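Local coordinates for uncharacterized protein (Bordetella pertussis, PDB 3FVV) that probably hydrolyses histidinol phosphate to histidinol and phosphate in histidine biosynthesis, as a magnesium-dependent member of the HAD-like SerB family, at residues A[22-26]-A[41-45]; A[135-139]-A[150-155]. All coordinates share one frame; numbering follows the deposited sequence.

Contact 1: residues A[22-26]-A[41-45]; sequences YQWAD and RRRND
Tyr22 and Asp45 meet across the contact, where Tyr22 OH donates a hydrogen bond to Asp45 OD1 over 2.7 Å. The oxygen is approached on its syn lone pair, and carboxylate and phenol ring lie nearly in one plane, 16° apart. With CG of Tyr22 trans to the backbone N (chi1 -178°), the ring reaches across the gap and its hydroxyl arrives beside the neighbouring helix.

One turn further on, charge takes over. Asp26 OD1 and Arg41 NH1 form a salt bridge; its modelled 2.5 Å is shorter than usual and the exact length doubtful. The guanidinium is turned steeply against the carboxylate, and a bend at chi3 of Arg41 folds the long chain back to it. Asp26 OD2 has a second cation, Arg30, so the carboxylate is shared between two arginines and is probably held as the anion.

Asn44 lies to one side of these pairs, over Ala25. Its ND2 makes a weak, bent hydrogen bond to Ala25 O at 3.1 Å, while the amide also packs on the methyl, Ala25 CB to Asn44 ND2 being 3.6 Å. An ordered water sits among three polar groups: it accepts from Asn44 ND2 and donates to Tyr22 OH and to Asp26 OD1, the last at 2.9 Å.

The axes of 22-26 and 41-45 run nearly antiparallel, at 157°, with a closest approach of 10.3 Å, a spacing bridged by these side chains. Helices 20-30 and 37-53 thus form a helical hairpin, consistent with the helical cap of SerB-like phosphatases. Helix 58-70 packs against the pair, with Met65 and Leu68 against Ala25 and Phe64 against Asn44.

Contact 2: residues A[135-139]-A[150-155]; sequences IATDP and IEGTPS
Thr137 OG1 has two partners: Ser155 N donates to it at 2.9 Å with an N-H...O angle of 151°, and it has a weak hydrogen bond to Ala116 O as well. Ser155 makes a second bond with its side chain. Its OG lies trans to its own backbone N (chi1 -162°), which carries the hydroxyl to Ile135 O, again 2.9 Å away; the donor stands well above the carbonyl plane, 54° out of it, rather than on a lone pair. Ser155 therefore fastens the returning chain to residues on both sides of Ala136.

Farther along, the pairing is that of a strand. Glu151 N points almost straight at Asp138 O, 2.8 Å off, and the next pair, Pro139 with Ile150, is an antiparallel non-hydrogen-bonded one. The methyl Thr137 CG2 meets Ile150 CG2 at 4.0 Å, an apolar touch beside the polar bonds.

Where the two chains spread apart, waters fill in. One accepts from Asp138 N and donates to both Glu151 O and Thr153 O; another donates to Glu151 O and to Asp138 OD2, 2.8 Å from the latter. The other carboxylate oxygen, Asp138 OD1, is hydrogen-bonded to Ser119 OG. Arg163 of helix 158-170 takes both Ala136 O and Thr153 O with NH1, tying the return loop to the helix that follows.

Strand 133-142 runs parallel to strand 110-115 in the central sheet, then continues into an antiparallel hairpin whose return leads back to helix 158-170: a Rossmann-like HAD core carrying a small beta insert, consistent with the C2-type insert of SerB relatives.

Contact 1 joins two helices of the helical region, about 17 Å from the chain centre, whereas contact 2 lies nearer the middle, about 11 Å from it, where the central sheet passes into its hairpin. Both are partly buried. The centres of contacts 1 and 2 are about 20 Å apart, the nearest atoms of contacts 1 and 2 about 9 Å. Helix 58-70 touches both, with Leu69 against Trp24 beside contact 1 and against Pro139 of contact 2. Their chemistry differs: 22-26 with 41-45 relies on side-chain polarity and charge across a wide helix spacing, while in 135-139 with 150-155 each hydrogen bond has a backbone partner, and two of the three use a side-chain hydroxyl.

Contact 1: residues A[22-26]-A[41-45]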
loop_
_atom_site.group_PDB
_atom_site.type_symbol
_atom_site.label_atom_id
_atom_site.label_comp_id
_atom_site.label_asym_id
_atom_site.label_seq_id
_atom_site.Cartn_x
_atom_site.Cartn_y
_atom_site.Cartn_z
ATOM N N TYR A 22 9.003 0.801 4.540
ATOM C CA TYR A 22 10.224 0.637 5.339
ATOM C C TYR A 22 11.355 -0.032 4.536
ATOM O O TYR A 22 12.485 0.457 4.524
ATOM C CB TYR A 22 9.939 -0.142 6.613
ATOM C CG TYR A 22 11.217 -0.249 7.428
ATOM C CD1 TYR A 22 11.664 0.828 8.199
ATOM C CD2 TYR A 22 12.038 -1.361 7.311
ATOM C CE1 TYR A 22 12.891 0.777 8.903
ATOM C CE2 TYR A 22 13.249 -1.444 8.006
ATOM C CZ TYR A 22 13.681 -0.371 8.800
ATOM O OH TYR A 22 14.895 -0.448 9.460
ATOM N N GLN A 23 11.052 -1.093 3.793
ATOM C CA GLN A 23 12.115 -1.800 3.019
ATOM C C GLN A 23 12.722 -0.859 1.950
ATOM O O GLN A 23 13.933 -0.838 1.721
ATOM C CB GLN A 23 11.588 -3.068 2.388
ATOM C CG GLN A 23 11.156 -4.077 3.384
ATOM C CD GLN A 23 12.342 -4.550 4.213
ATOM O OE1 GLN A 23 13.488 -4.610 3.729
ATOM N NE2 GLN A 23 12.071 -4.899 5.437
ATOM N N TRP A 24 11.893 -0.030 1.348
ATOM C CA TRP A 24 12.430 0.959 0.428
ATOM C C TRP A 24 13.355 1.974 1.105
ATOM O O TRP A 24 14.430 2.243 0.548
ATOM C CB TRP A 24 11.279 1.633 -0.311
ATOM C CG TRP A 24 11.582 2.826 -1.181
ATOM C CD1 TRP A 24 11.165 4.085 -0.914
ATOM C CD2 TRP A 24 12.400 2.923 -2.388
ATOM N NE1 TRP A 24 11.587 4.938 -1.901
ATOM C CE2 TRP A 24 12.355 4.265 -2.808
ATOM C CE3 TRP A 24 13.097 2.022 -3.157
ATOM C CZ2 TRP A 24 12.968 4.724 -3.971
ATOM C CZ3 TRP A 24 13.713 2.469 -4.314
ATOM C CH2 TRP A 24 13.630 3.813 -4.720
ATOM N N ALA A 25 12.952 2.534 2.260
ATOM C CA ALA A 25 13.815 3.429 3.038
ATOM C C ALA A 25 15.102 2.747 3.405
ATOM O O ALA A 25 16.228 3.296 3.275
ATOM C CB ALA A 25 13.097 3.876 4.327
ATOM N N ASP A 26 14.958 1.513 3.868
ATOM C CA ASP A 26 16.102 0.760 4.300
ATOM C C ASP A 26 16.992 0.410 3.120
ATOM O O ASP A 26 18.212 0.391 3.248
ATOM C CB ASP A 26 15.667 -0.528 5.005
ATOM C CG ASP A 26 16.837 -1.252 5.610
ATOM O OD1 ASP A 26 17.565 -0.626 6.396
ATOM O OD2 ASP A 26 17.041 -2.411 5.264
ATOM N N ARG A 41 20.009 4.610 8.278
ATOM C CA ARG A 41 19.184 3.594 8.933
ATOM C C ARG A 41 18.752 4.105 10.308
ATOM O O ARG A 41 17.606 3.893 10.736
ATOM C CB ARG A 41 19.951 2.278 9.053
ATOM C CG ARG A 41 19.209 1.145 9.732
ATOM C CD ARG A 41 20.190 0.013 10.030
ATOM N NE ARG A 41 20.898 -0.427 8.816
ATOM C CZ ARG A 41 20.378 -1.216 7.869
ATOM N NH1 ARG A 41 19.144 -1.691 7.980
ATOM N NH2 ARG A 41 21.103 -1.559 6.813
ATOM N N ARG A 42 19.673 4.793 10.987
ATOM C CA ARG A 42 19.356 5.365 12.285
ATOM C C ARG A 42 18.206 6.359 12.167
ATOM O O ARG A 42 17.253 6.299 12.933
ATOM C CB ARG A 42 20.569 6.062 12.864
ATOM C CG ARG A 42 20.442 6.377 14.297
ATOM C CD ARG A 42 21.599 7.257 14.704
ATOM N NE ARG A 42 21.705 7.408 16.154
ATOM C CZ ARG A 42 22.209 6.489 16.972
ATOM N NH1 ARG A 42 22.637 5.319 16.500
ATOM N NH2 ARG A 42 22.276 6.733 18.273
ATOM N N ARG A 43 18.295 7.267 11.193
ATOM C CA ARG A 43 17.217 8.209 10.970
ATOM C C ARG A 43 15.892 7.529 10.586
ATOM O O ARG A 43 14.844 7.917 11.090
ATOM C CB ARG A 43 17.613 9.252 9.939
ATOM C CG ARG A 43 18.353 10.457 10.531
ATOM C CD ARG A 43 18.342 11.565 9.513
ATOM N NE ARG A 43 18.772 11.054 8.212
ATOM C CZ ARG A 43 20.046 10.831 7.862
ATOM N NH1 ARG A 43 21.053 11.081 8.716
ATOM N NH2 ARG A 43 20.326 10.357 6.647
ATOM N N ASN A 44 15.941 6.522 9.709
ATOM C CA ASN A 44 14.729 5.678 9.431
ATOM C C ASN A 44 14.073 5.077 10.687
ATOM O O ASN A 44 12.852 5.183 10.891
ATOM C CB ASN A 44 15.042 4.532 8.441
ATOM C CG ASN A 44 15.411 5.050 7.046
ATOM O OD1 ASN A 44 15.014 6.158 6.686
ATOM N ND2 ASN A 44 16.154 4.253 6.259
ATOM N N ASP A 45 14.898 4.439 11.519
ATOM C CA ASP A 45 14.379 3.751 12.698
ATOM C C ASP A 45 13.826 4.767 13.675
ATOM O O ASP A 45 12.717 4.594 14.215
ATOM C CB ASP A 45 15.448 2.872 13.356
ATOM C CG ASP A 45 15.865 1.672 12.471
ATOM O OD1 ASP A 45 15.123 1.227 11.566
ATOM O OD2 ASP A 45 16.983 1.178 12.668
HETATM O O HOH W 1 16.476 1.579 7.868
#

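Contact 2: residues A[135-139]-A[150-155]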
loop_
_atom_site.group_PDB
_atom_site.type_symbol
_atom_site.label_atom_id
_atom_site.label_comp_id
_atom_site.label_asym_id
_atom_site.label_seq_id
_atom_site.Cartn_x
_atom_site.Cartn_y
_atom_site.Cartn_z
ATOM N N ILE A 135 -4.551 2.746 -5.896
ATOM C CA ILE A 135 -5.119 3.804 -5.111
ATOM C C ILE A 135 -4.158 3.953 -3.922
ATOM O O ILE A 135 -4.319 3.319 -2.845
ATOM C CB ILE A 135 -6.580 3.472 -4.705
ATOM C CG1 ILE A 135 -7.487 3.243 -5.947
ATOM C CG2 ILE A 135 -7.170 4.589 -3.849
ATOM C CD1 ILE A 135 -8.698 2.315 -5.685
ATOM N N ALA A 136 -3.128 4.763 -4.153
ATOM C CA ALA A 136 -2.003 4.932 -3.218
ATOM C C ALA A 136 -1.814 6.392 -2.839
ATOM O O ALA A 136 -2.248 7.272 -3.544
ATOM C CB ALA A 136 -0.671 4.401 -3.840
ATOM N N THR A 137 -1.153 6.653 -1.707
ATOM C CA THR A 137 -0.781 8.032 -1.342
ATOM C C THR A 137 0.108 8.530 -2.488
ATOM O O THR A 137 0.988 7.808 -2.967
ATOM C CB THR A 137 -0.084 8.035 -0.022
ATOM O OG1 THR A 137 -1.039 7.566 0.929
ATOM C CG2 THR A 137 0.464 9.474 0.422
ATOM N N ASP A 138 -0.177 9.723 -2.971
ATOM C CA ASP A 138 0.514 10.241 -4.129
ATOM C C ASP A 138 1.493 11.309 -3.722
ATOM O O ASP A 138 1.135 12.304 -3.069
ATOM C CB ASP A 138 -0.447 10.821 -5.174
ATOM C CG ASP A 138 -1.317 9.725 -5.832
ATOM O OD1 ASP A 138 -0.782 8.628 -6.182
ATOM O OD2 ASP A 138 -2.533 9.983 -5.975
ATOM N N PRO A 139 2.729 11.151 -4.184
ATOM C CA PRO A 139 3.711 12.181 -3.930
ATOM C C PRO A 139 3.534 13.333 -4.898
ATOM O O PRO A 139 3.388 13.106 -6.095
ATOM C CB PRO A 139 5.063 11.462 -4.170
ATOM C CG PRO A 139 4.813 10.281 -4.860
ATOM C CD PRO A 139 3.267 10.026 -4.969
ATOM N N ILE A 150 2.585 15.541 0.124
ATOM C CA ILE A 150 1.489 14.664 -0.345
ATOM C C ILE A 150 0.557 15.424 -1.262
ATOM O O ILE A 150 0.203 16.544 -0.964
ATOM C CB ILE A 150 0.639 14.153 0.824
ATOM C CG1 ILE A 150 1.498 13.261 1.715
ATOM C CG2 ILE A 150 -0.559 13.330 0.330
ATOM C CD1 ILE A 150 0.853 12.905 3.032
ATOM N N GLU A 151 0.176 14.809 -2.377
ATOM C CA GLU A 151 -0.779 15.362 -3.288
ATOM C C GLU A 151 -2.125 14.733 -3.000
ATOM O O GLU A 151 -2.331 13.513 -3.184
ATOM C CB GLU A 151 -0.269 15.084 -4.714
ATOM C CG GLU A 151 -1.164 15.405 -5.869
ATOM C CD GLU A 151 -1.061 16.841 -6.230
ATOM O OE1 GLU A 151 0.053 17.295 -6.588
ATOM O OE2 GLU A 151 -2.120 17.516 -6.181
ATOM N N GLY A 152 -3.057 15.539 -2.503
ATOM C CA GLY A 152 -4.436 15.090 -2.285
ATOM C C GLY A 152 -4.584 14.276 -1.004
ATOM O O GLY A 152 -3.914 14.555 -0.019
ATOM N N THR A 153 -5.547 13.357 -0.971
ATOM C CA THR A 153 -5.863 12.662 0.255
ATOM C C THR A 153 -4.975 11.409 0.340
ATOM O O THR A 153 -4.871 10.673 -0.629
ATOM C CB THR A 153 -7.325 12.215 0.275
ATOM O OG1 THR A 153 -8.163 13.357 0.145
ATOM C CG2 THR A 153 -7.677 11.480 1.572
ATOM N N PRO A 154 -4.327 11.186 1.500
ATOM C CA PRO A 154 -3.573 9.975 1.696
ATOM C C PRO A 154 -4.461 8.733 1.706
ATOM O O PRO A 154 -5.620 8.782 2.162
ATOM C CB PRO A 154 -2.864 10.168 3.039
ATOM C CG PRO A 154 -3.360 11.464 3.601
ATOM C CD PRO A 154 -4.184 12.164 2.597
ATOM N N SER A 155 -3.924 7.653 1.162
ATOM C CA SER A 155 -4.622 6.370 1.111
ATOM C C SER A 155 -4.279 5.600 2.384
ATOM O O SER A 155 -3.583 4.598 2.397
ATOM C CB SER A 155 -4.262 5.629 -0.163
ATOM O OG SER A 155 -5.228 4.635 -0.385
HETATM O O HOH W 2 -2.418 11.133 -1.670
HETATM O O HOH W 3 -3.917 12.148 -4.917
#